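Local coordinates for lysine/ornithine decarboxylase (Vibrio vulnificus, PDB 2PLJ), which decarboxylates lysine and ornithine to cadaverine and putrescine with the help of a pyridoxal phosphate cofactor, at residues H23-H31 and R401-F410; T301-Q309 and I316-I324. One frame throughout, in Å; residues are numbered along the deposited sequence.

Contact 1: H23-H31 and R401-F410; sequences HSQSIFDIH and RAQTIALNEF
Strand 24-26 pairs in parallel with strand 403-407, joining the two ends of the modelled chain in the beta-barrel domain of this beta/alpha-barrel (fold-type III) decarboxylase. Gln-25 N donates to Thr-404 O (2.9 Å), Gln-25 O accepts from Ala-406 N, and Ile-27 N donates to Ala-406 O. Gln-25 NE2 also bonds Gln-403 OE1 (2.7 Å); OE1 lies close to the Gln-25 amide plane, whereas NE2 comes in tilted from the Gln-403 carbonyl plane. Gln-403 extends, CG anti to the backbone N (chi1 -173°), to bring OE1 there. Ile-27 CD1 lies tightly against Leu-407 CD2 (3.5 Å) and also meets Ile-405 CG2. Arg-401 CD sits over a face of the His-23 imidazole (3.8 Å to its centroid) in a CH-pi contact, the guanidinium nearly parallel to the ring (8°); NH2 is salt-bridged to Asp-395 of both subunits, at their interface. The Phe-28 edge presents CE1 to Glu-409 OE1, which a water links to Ser-26 OG, while OE2 is salt-bridged to Arg-95. Strand 57-61 bonds the other side of 403-407; Phe-53 of helix 40-53 covers the Gln-25/Ile-405 face, and Val-92 of helix 91-100 the Ser-26/Ala-406 face.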
loop_
_atom_site.group_PDB
_atom_site.type_symbol
_atom_site.label_atom_id
_atom_site.label_comp_id
_atom_site.label_asym_id
_atom_site.label_seq_id
_atom_site.Cartn_x
_atom_site.Cartn_y
_atom_site.Cartn_z
ATOM N N HIS A 23 -4.775 -1.990 -15.536
ATOM C CA HIS A 23 -5.946 -1.955 -14.612
ATOM C C HIS A 23 -7.018 -0.920 -15.045
ATOM O O HIS A 23 -7.742 -0.382 -14.216
ATOM C CB HIS A 23 -5.488 -1.636 -13.179
ATOM C CG HIS A 23 -4.450 -2.576 -12.645
ATOM N ND1 HIS A 23 -3.131 -2.212 -12.472
ATOM C CD2 HIS A 23 -4.538 -3.864 -12.241
ATOM C CE1 HIS A 23 -2.450 -3.239 -11.995
ATOM N NE2 HIS A 23 -3.282 -4.253 -11.842
ATOM N N SER A 24 -7.110 -0.631 -16.338
ATOM C CA SER A 24 -8.049 0.400 -16.786
ATOM C C SER A 24 -8.506 0.226 -18.227
ATOM O O SER A 24 -7.750 -0.249 -19.078
ATOM C CB SER A 24 -7.453 1.814 -16.620
ATOM O OG SER A 24 -8.453 2.835 -16.788
ATOM N N GLN A 25 -9.743 0.620 -18.489
ATOM C CA GLN A 25 -10.204 0.783 -19.891
ATOM C C GLN A 25 -11.213 1.903 -20.012
ATOM O O GLN A 25 -11.763 2.358 -19.009
ATOM C CB GLN A 25 -10.797 -0.508 -20.450
ATOM C CG GLN A 25 -12.059 -1.008 -19.735
ATOM C CD GLN A 25 -12.566 -2.315 -20.385
ATOM O OE1 GLN A 25 -13.065 -2.301 -21.503
ATOM N NE2 GLN A 25 -12.398 -3.433 -19.693
ATOM N N SER A 26 -11.448 2.335 -21.247
ATOM C CA SER A 26 -12.359 3.446 -21.521
ATOM C C SER A 26 -13.639 3.026 -22.219
ATOM O O SER A 26 -13.610 2.122 -23.074
ATOM C CB SER A 26 -11.643 4.485 -22.377
ATOM O OG SER A 26 -10.598 5.132 -21.655
ATOM N N ILE A 27 -14.751 3.669 -21.856
ATOM C CA ILE A 27 -15.998 3.561 -22.627
ATOM C C ILE A 27 -16.073 4.798 -23.491
ATOM O O ILE A 27 -16.304 5.905 -22.984
ATOM C CB ILE A 27 -17.283 3.442 -21.760
ATOM C CG1 ILE A 27 -17.233 2.172 -20.902
ATOM C CG2 ILE A 27 -18.551 3.475 -22.664
ATOM C CD1 ILE A 27 -18.409 2.016 -19.901
ATOM N N PHE A 28 -15.846 4.610 -24.792
ATOM C CA PHE A 28 -15.910 5.705 -25.749
ATOM C C PHE A 28 -17.258 5.686 -26.472
ATOM O O PHE A 28 -17.635 6.646 -27.147
ATOM C CB PHE A 28 -14.787 5.566 -26.769
ATOM C CG PHE A 28 -13.420 5.830 -26.216
ATOM C CD1 PHE A 28 -13.054 7.128 -25.805
ATOM C CD2 PHE A 28 -12.472 4.806 -26.138
ATOM C CE1 PHE A 28 -11.754 7.382 -25.311
ATOM C CE2 PHE A 28 -11.176 5.046 -25.664
ATOM C CZ PHE A 28 -10.817 6.331 -25.222
ATOM N N ASP A 29 -17.968 4.574 -26.348
ATOM C CA ASP A 29 -19.243 4.398 -27.037
ATOM C C ASP A 29 -20.123 3.558 -26.129
ATOM O O ASP A 29 -20.060 2.324 -26.163
ATOM C CB ASP A 29 -19.006 3.726 -28.402
ATOM C CG ASP A 29 -20.299 3.331 -29.121
ATOM O OD1 ASP A 29 -21.393 3.369 -28.516
ATOM O OD2 ASP A 29 -20.204 2.957 -30.307
ATOM N N ILE A 30 -20.907 4.233 -25.285
ATOM C CA ILE A 30 -21.883 3.574 -24.410
ATOM C C ILE A 30 -22.998 2.864 -25.209
ATOM O O ILE A 30 -23.679 1.990 -24.680
ATOM C CB ILE A 30 -22.507 4.586 -23.397
ATOM C CG1 ILE A 30 -23.238 3.863 -22.261
ATOM C CG2 ILE A 30 -23.422 5.601 -24.109
ATOM C CD1 ILE A 30 -22.324 3.317 -21.193
ATOM N N HIS A 31 -23.148 3.246 -26.478
ATOM C CA HIS A 31 -24.218 2.778 -27.398
ATOM C C HIS A 31 -25.542 3.501 -27.146
ATOM O O HIS A 31 -25.947 4.359 -27.935
ATOM C CB HIS A 31 -24.419 1.244 -27.392
ATOM C CG HIS A 31 -23.140 0.461 -27.371
ATOM N ND1 HIS A 31 -22.323 0.335 -28.475
ATOM C CD2 HIS A 31 -22.533 -0.226 -26.370
ATOM C CE1 HIS A 31 -21.268 -0.396 -28.156
ATOM N NE2 HIS A 31 -21.370 -0.746 -26.884
ATOM N N ARG A 401 -6.488 -5.969 -8.609
ATOM C CA ARG A 401 -6.810 -4.593 -8.288
ATOM C C ARG A 401 -8.143 -4.263 -8.969
ATOM O O ARG A 401 -8.453 -4.777 -10.038
ATOM C CB ARG A 401 -5.724 -3.638 -8.809
ATOM C CG ARG A 401 -4.367 -3.795 -8.106
ATOM C CD ARG A 401 -3.459 -2.692 -8.490
ATOM N NE ARG A 401 -2.065 -2.960 -8.147
ATOM C CZ ARG A 401 -1.127 -2.015 -8.125
ATOM N NH1 ARG A 401 -1.463 -0.769 -8.403
ATOM N NH2 ARG A 401 0.133 -2.297 -7.794
ATOM N N ALA A 402 -8.911 -3.366 -8.364
ATOM C CA ALA A 402 -10.069 -2.800 -9.051
ATOM C C ALA A 402 -9.674 -2.250 -10.422
ATOM O O ALA A 402 -8.615 -1.620 -10.568
ATOM C CB ALA A 402 -10.674 -1.696 -8.211
ATOM N N GLN A 403 -10.520 -2.507 -11.409
ATOM C CA GLN A 403 -10.338 -1.962 -12.752
ATOM C C GLN A 403 -10.999 -0.590 -12.818
ATOM O O GLN A 403 -12.159 -0.421 -12.417
ATOM C CB GLN A 403 -10.977 -2.899 -13.785
ATOM C CG GLN A 403 -10.664 -2.449 -15.210
ATOM C CD GLN A 403 -11.181 -3.362 -16.302
ATOM O OE1 GLN A 403 -10.841 -3.169 -17.465
ATOM N NE2 GLN A 403 -11.997 -4.371 -15.937
ATOM N N THR A 404 -10.276 0.387 -13.349
ATOM C CA THR A 404 -10.861 1.705 -13.566
ATOM C C THR A 404 -11.581 1.766 -14.922
ATOM O O THR A 404 -11.027 1.372 -15.950
ATOM C CB THR A 404 -9.780 2.812 -13.443
ATOM O OG1 THR A 404 -9.307 2.882 -12.080
ATOM C CG2 THR A 404 -10.339 4.187 -13.795
ATOM N N ILE A 405 -12.810 2.260 -14.913
ATOM C CA ILE A 405 -13.579 2.423 -16.151
ATOM C C ILE A 405 -13.737 3.929 -16.399
ATOM O O ILE A 405 -14.348 4.623 -15.586
ATOM C CB ILE A 405 -14.981 1.773 -16.072
ATOM C CG1 ILE A 405 -14.900 0.302 -15.599
ATOM C CG2 ILE A 405 -15.650 1.887 -17.447
ATOM C CD1 ILE A 405 -14.022 -0.572 -16.478
ATOM N N ALA A 406 -13.171 4.425 -17.506
ATOM C CA ALA A 406 -13.167 5.876 -17.776
ATOM C C ALA A 406 -14.366 6.206 -18.650
ATOM O O ALA A 406 -14.533 5.628 -19.759
ATOM C CB ALA A 406 -11.865 6.306 -18.468
ATOM N N LEU A 407 -15.158 7.159 -18.170
ATOM C CA LEU A 407 -16.388 7.604 -18.828
ATOM C C LEU A 407 -16.359 9.078 -19.229
ATOM O O LEU A 407 -15.731 9.922 -18.551
ATOM C CB LEU A 407 -17.591 7.397 -17.877
ATOM C CG LEU A 407 -17.693 6.060 -17.120
ATOM C CD1 LEU A 407 -18.720 6.140 -15.991
ATOM C CD2 LEU A 407 -18.057 4.996 -18.100
ATOM N N ASN A 408 -17.033 9.389 -20.343
ATOM C CA ASN A 408 -17.307 10.792 -20.703
ATOM C C ASN A 408 -16.074 11.613 -21.050
ATOM O O ASN A 408 -16.117 12.853 -20.961
ATOM C CB ASN A 408 -18.136 11.515 -19.620
ATOM C CG ASN A 408 -19.431 10.799 -19.297
ATOM O OD1 ASN A 408 -20.103 10.246 -20.192
ATOM N ND2 ASN A 408 -19.788 10.767 -18.009
ATOM N N GLU A 409 -14.994 10.954 -21.488
ATOM C CA GLU A 409 -13.809 11.716 -21.914
ATOM C C GLU A 409 -14.151 12.740 -22.988
ATOM O O GLU A 409 -13.773 13.921 -22.883
ATOM C CB GLU A 409 -12.655 10.834 -22.407
ATOM C CG GLU A 409 -11.399 11.686 -22.736
ATOM C CD GLU A 409 -10.215 10.875 -23.210
ATOM O OE1 GLU A 409 -10.271 9.631 -23.193
ATOM O OE2 GLU A 409 -9.195 11.487 -23.577
ATOM N N PHE A 410 -14.876 12.287 -24.008
ATOM C CA PHE A 410 -15.230 13.182 -25.103
ATOM C C PHE A 410 -16.684 13.615 -25.019
ATOM O O PHE A 410 -17.580 12.780 -24.882
ATOM C CB PHE A 410 -14.845 12.554 -26.443
ATOM C CG PHE A 410 -13.374 12.290 -26.550
ATOM C CD1 PHE A 410 -12.465 13.357 -26.538
ATOM C CD2 PHE A 410 -12.888 10.987 -26.614
ATOM C CE1 PHE A 410 -11.081 13.108 -26.590
ATOM C CE2 PHE A 410 -11.524 10.743 -26.684
ATOM C CZ PHE A 410 -10.619 11.813 -26.652
HETATM O O HOH W 1 -7.431 1.077 -11.532
HETATM O O HOH W 2 -4.385 -6.506 -10.492
HETATM O O HOH W 3 -11.728 7.673 -21.762
HETATM O O HOH W 4 -14.479 8.014 -22.062
HETATM O O HOH W 5 -18.282 7.488 -21.944
#

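Contact 2: T301-Q309 and I316-I324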
loop_
_atom_site.group_PDB
_atom_site.type_symbol
_atom_site.label_atom_id
_atom_site.label_comp_id
_atom_site.label_asym_id
_atom_site.label_seq_id
_atom_site.Cartn_x
_atom_site.Cartn_y
_atom_site.Cartn_z
ATOM N N THR A 301 -16.015 6.858 -8.347
ATOM C CA THR A 301 -16.899 6.101 -7.457
ATOM C C THR A 301 -16.417 4.663 -7.416
ATOM O O THR A 301 -16.200 4.073 -8.477
ATOM C CB THR A 301 -18.310 6.128 -8.063
ATOM O OG1 THR A 301 -18.722 7.495 -8.195
ATOM C CG2 THR A 301 -19.311 5.372 -7.135
ATOM N N SER A 302 -16.248 4.092 -6.226
ATOM C CA SER A 302 -15.764 2.706 -6.143
ATOM C C SER A 302 -16.957 1.769 -6.050
ATOM O O SER A 302 -17.997 2.146 -5.517
ATOM C CB SER A 302 -14.849 2.489 -4.936
ATOM O OG SER A 302 -15.556 2.740 -3.710
ATOM N N VAL A 303 -16.777 0.564 -6.593
ATOM C CA VAL A 303 -17.814 -0.454 -6.555
ATOM C C VAL A 303 -17.136 -1.749 -6.131
ATOM O O VAL A 303 -16.207 -2.235 -6.807
ATOM C CB VAL A 303 -18.512 -0.639 -7.946
ATOM C CG1 VAL A 303 -19.637 -1.685 -7.846
ATOM C CG2 VAL A 303 -19.040 0.691 -8.479
ATOM N N ALA A 304 -17.569 -2.287 -4.994
ATOM C CA ALA A 304 -17.099 -3.612 -4.545
ATOM C C ALA A 304 -18.281 -4.525 -4.345
ATOM O O ALA A 304 -19.412 -4.064 -4.213
ATOM C CB ALA A 304 -16.317 -3.484 -3.230
ATOM N N SER A 305 -18.015 -5.825 -4.357
ATOM C CA SER A 305 -19.067 -6.810 -4.166
ATOM C C SER A 305 -18.765 -7.709 -2.981
ATOM O O SER A 305 -17.599 -7.894 -2.593
ATOM C CB SER A 305 -19.297 -7.607 -5.457
ATOM O OG SER A 305 -18.361 -8.661 -5.614
ATOM N N VAL A 306 -19.825 -8.267 -2.410
ATOM C CA VAL A 306 -19.711 -9.124 -1.221
ATOM C C VAL A 306 -19.336 -10.554 -1.678
ATOM O O VAL A 306 -20.102 -11.201 -2.402
ATOM C CB VAL A 306 -21.052 -9.181 -0.445
ATOM C CG1 VAL A 306 -20.954 -10.146 0.713
ATOM C CG2 VAL A 306 -21.455 -7.789 0.047
ATOM N N MET A 307 -18.178 -11.030 -1.225
ATOM C CA MET A 307 -17.695 -12.398 -1.505
ATOM C C MET A 307 -18.304 -13.452 -0.583
ATOM O O MET A 307 -18.557 -14.589 -1.001
ATOM C CB MET A 307 -16.165 -12.455 -1.405
ATOM C CG MET A 307 -15.447 -11.532 -2.394
ATOM S SD MET A 307 -13.688 -11.943 -2.547
ATOM C CE MET A 307 -13.132 -11.979 -0.829
ATOM N N GLY A 308 -18.526 -13.060 0.670
ATOM C CA GLY A 308 -19.140 -13.927 1.675
ATOM C C GLY A 308 -19.425 -13.113 2.920
ATOM O O GLY A 308 -19.244 -11.876 2.949
ATOM N N GLN A 309 -19.848 -13.823 3.949
ATOM C CA GLN A 309 -20.352 -13.166 5.146
ATOM C C GLN A 309 -20.502 -14.129 6.306
ATOM O O GLN A 309 -20.711 -15.330 6.098
ATOM C CB GLN A 309 -21.696 -12.487 4.848
ATOM C CG GLN A 309 -22.771 -13.405 4.222
ATOM C CD GLN A 309 -24.041 -12.660 3.927
ATOM O OE1 GLN A 309 -24.845 -12.391 4.826
ATOM N NE2 GLN A 309 -24.241 -12.320 2.665
ATOM N N ILE A 316 -22.855 -8.611 11.614
ATOM C CA ILE A 316 -22.692 -9.308 10.348
ATOM C C ILE A 316 -21.444 -8.757 9.670
ATOM O O ILE A 316 -21.384 -7.554 9.343
ATOM C CB ILE A 316 -23.888 -9.165 9.364
ATOM C CG1 ILE A 316 -25.218 -9.607 10.003
ATOM C CG2 ILE A 316 -23.617 -9.977 8.063
ATOM C CD1 ILE A 316 -26.412 -9.532 9.022
ATOM N N TRP A 317 -20.461 -9.630 9.484
ATOM C CA TRP A 317 -19.263 -9.282 8.694
ATOM C C TRP A 317 -19.494 -9.591 7.212
ATOM O O TRP A 317 -19.837 -10.721 6.864
ATOM C CB TRP A 317 -18.061 -10.087 9.175
ATOM C CG TRP A 317 -17.463 -9.604 10.455
ATOM C CD1 TRP A 317 -18.071 -9.541 11.695
ATOM C CD2 TRP A 317 -16.133 -9.109 10.634
ATOM N NE1 TRP A 317 -17.186 -9.046 12.634
ATOM C CE2 TRP A 317 -15.995 -8.763 12.003
ATOM C CE3 TRP A 317 -15.051 -8.908 9.769
ATOM C CZ2 TRP A 317 -14.795 -8.245 12.531
ATOM C CZ3 TRP A 317 -13.856 -8.397 10.292
ATOM C CH2 TRP A 317 -13.746 -8.057 11.656
ATOM N N TYR A 318 -19.320 -8.577 6.363
ATOM C CA TYR A 318 -19.258 -8.760 4.914
ATOM C C TYR A 318 -17.801 -8.680 4.441
ATOM O O TYR A 318 -17.086 -7.744 4.801
ATOM C CB TYR A 318 -20.087 -7.696 4.186
ATOM C CG TYR A 318 -21.552 -7.714 4.589
ATOM C CD1 TYR A 318 -22.370 -8.789 4.226
ATOM C CD2 TYR A 318 -22.110 -6.672 5.348
ATOM C CE1 TYR A 318 -23.723 -8.834 4.574
ATOM C CE2 TYR A 318 -23.472 -6.705 5.725
ATOM C CZ TYR A 318 -24.269 -7.791 5.322
ATOM O OH TYR A 318 -25.599 -7.858 5.682
ATOM N N TYR A 319 -17.385 -9.638 3.621
ATOM C CA TYR A 319 -16.016 -9.707 3.138
ATOM C C TYR A 319 -16.084 -9.286 1.674
ATOM O O TYR A 319 -16.643 -10.007 0.847
ATOM C CB TYR A 319 -15.463 -11.115 3.287
ATOM C CG TYR A 319 -15.489 -11.602 4.716
ATOM C CD1 TYR A 319 -14.391 -11.433 5.561
ATOM C CD2 TYR A 319 -16.638 -12.226 5.250
ATOM C CE1 TYR A 319 -14.418 -11.875 6.891
ATOM C CE2 TYR A 319 -16.681 -12.651 6.562
ATOM C CZ TYR A 319 -15.584 -12.480 7.398
ATOM O OH TYR A 319 -15.674 -12.938 8.694
ATOM N N LEU A 320 -15.535 -8.105 1.385
ATOM C CA LEU A 320 -15.618 -7.525 0.040
ATOM C C LEU A 320 -14.435 -7.905 -0.840
ATOM O O LEU A 320 -13.409 -8.368 -0.324
ATOM C CB LEU A 320 -15.721 -5.981 0.126
ATOM C CG LEU A 320 -16.795 -5.429 1.079
ATOM C CD1 LEU A 320 -16.798 -3.914 1.063
ATOM C CD2 LEU A 320 -18.201 -5.964 0.757
ATOM N N ASP A 321 -14.565 -7.661 -2.148
ATOM C CA ASP A 321 -13.474 -7.897 -3.102
ATOM C C ASP A 321 -12.519 -6.693 -3.285
ATOM O O ASP A 321 -11.685 -6.684 -4.199
ATOM C CB ASP A 321 -14.015 -8.394 -4.467
ATOM C CG ASP A 321 -15.096 -7.495 -5.042
ATOM O OD1 ASP A 321 -15.254 -6.362 -4.556
ATOM O OD2 ASP A 321 -15.810 -7.942 -5.993
ATOM N N ASP A 322 -12.656 -5.691 -2.421
ATOM C CA ASP A 322 -11.721 -4.540 -2.409
ATOM C C ASP A 322 -11.547 -4.128 -0.944
ATOM O O ASP A 322 -12.429 -4.368 -0.101
ATOM C CB ASP A 322 -12.302 -3.386 -3.236
ATOM C CG ASP A 322 -11.204 -2.449 -3.826
ATOM O OD1 ASP A 322 -9.982 -2.609 -3.499
ATOM O OD2 ASP A 322 -11.576 -1.610 -4.665
ATOM N N GLY A 323 -10.392 -3.557 -0.614
ATOM C CA GLY A 323 -10.152 -3.152 0.765
ATOM C C GLY A 323 -8.873 -2.345 0.933
ATOM O O GLY A 323 -8.450 -1.671 -0.003
ATOM N N ILE A 324 -8.296 -2.412 2.133
ATOM C CA ILE A 324 -7.200 -1.498 2.518
ATOM C C ILE A 324 -5.902 -1.768 1.794
ATOM O O ILE A 324 -5.010 -0.909 1.783
ATOM C CB ILE A 324 -6.928 -1.473 4.052
ATOM C CG1 ILE A 324 -6.043 -2.672 4.445
ATOM C CG2 ILE A 324 -8.258 -1.287 4.833
ATOM C CD1 ILE A 324 -5.496 -2.614 5.873
#
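Strands 301-309 and 316-320 run antiparallel but strongly twisted, their axes at 126°, with Tyr-319 O taking Met-307 N at 2.8 Å and Tyr-319 N giving to Gly-308 O at 3.0 Å. Where the pairing ends, the Asp-321 carboxylate grips Ser-305 twice: OD1 receives the backbone N (2.8 Å) and OD2 the hydroxyl OG (2.7 Å), both from above the carboxylate plane. The Asp-321 CG stands between its own backbone N and carbonyl carbon (chi1 53°), a torsion that turns the acid back to the neighbouring strand; its backbone N meanwhile reaches Ser-305 O. Met-307 crosses the same aspartate, CG and SD both lying 4.0 Å from Asp-321 CB. On one face of the hairpin, Val-306 offers CG2 to Leu-320 CD2 (3.8 Å) and CG1 to the Tyr-318 ring, alongside which Gln-309 runs with its amide almost perpendicular to the ring (80°). Lys-373 binds Gln-309 OE1, and Leu-374 N the Tyr-318 hydroxyl. On the other face, the edge of Tyr-319 meets the backbone of Gly-308 and Gln-309, while its ring packs nearly parallel to Phe-187 of the second subunit and its OH bonds Lys-186 O there. Met-307 and Gly-308 together facing Tyr-319 form a classic beta bulge, here within a beta hairpin of the beta-barrel domain at the dimer interface.

In the fold
Both contacts belong to the same mixed sheet of the beta-barrel domain, and strand 57-61 connects them, pairing with 403-407 on one side and with 300-312 on the other. Contact 1 closes a loop of 369 residues and lies partly open at the surface, where waters bridge its segments; contact 2 is a largely buried hairpin nested inside that loop. Their centres are about 22 Å apart, yet Ala-402 CB packs on Asp-322 OD2 (3.7 Å), an oxygen hydrogen-bonded to Ser-327. Regular parallel pairing with a glutamine pair marks contact 1, bulged antiparallel pairing with the grip of a buried aspartate on a serine contact 2. Both reach the second subunit, contact 1 through Arg-401 alone, contact 2 through several residues including Tyr-319.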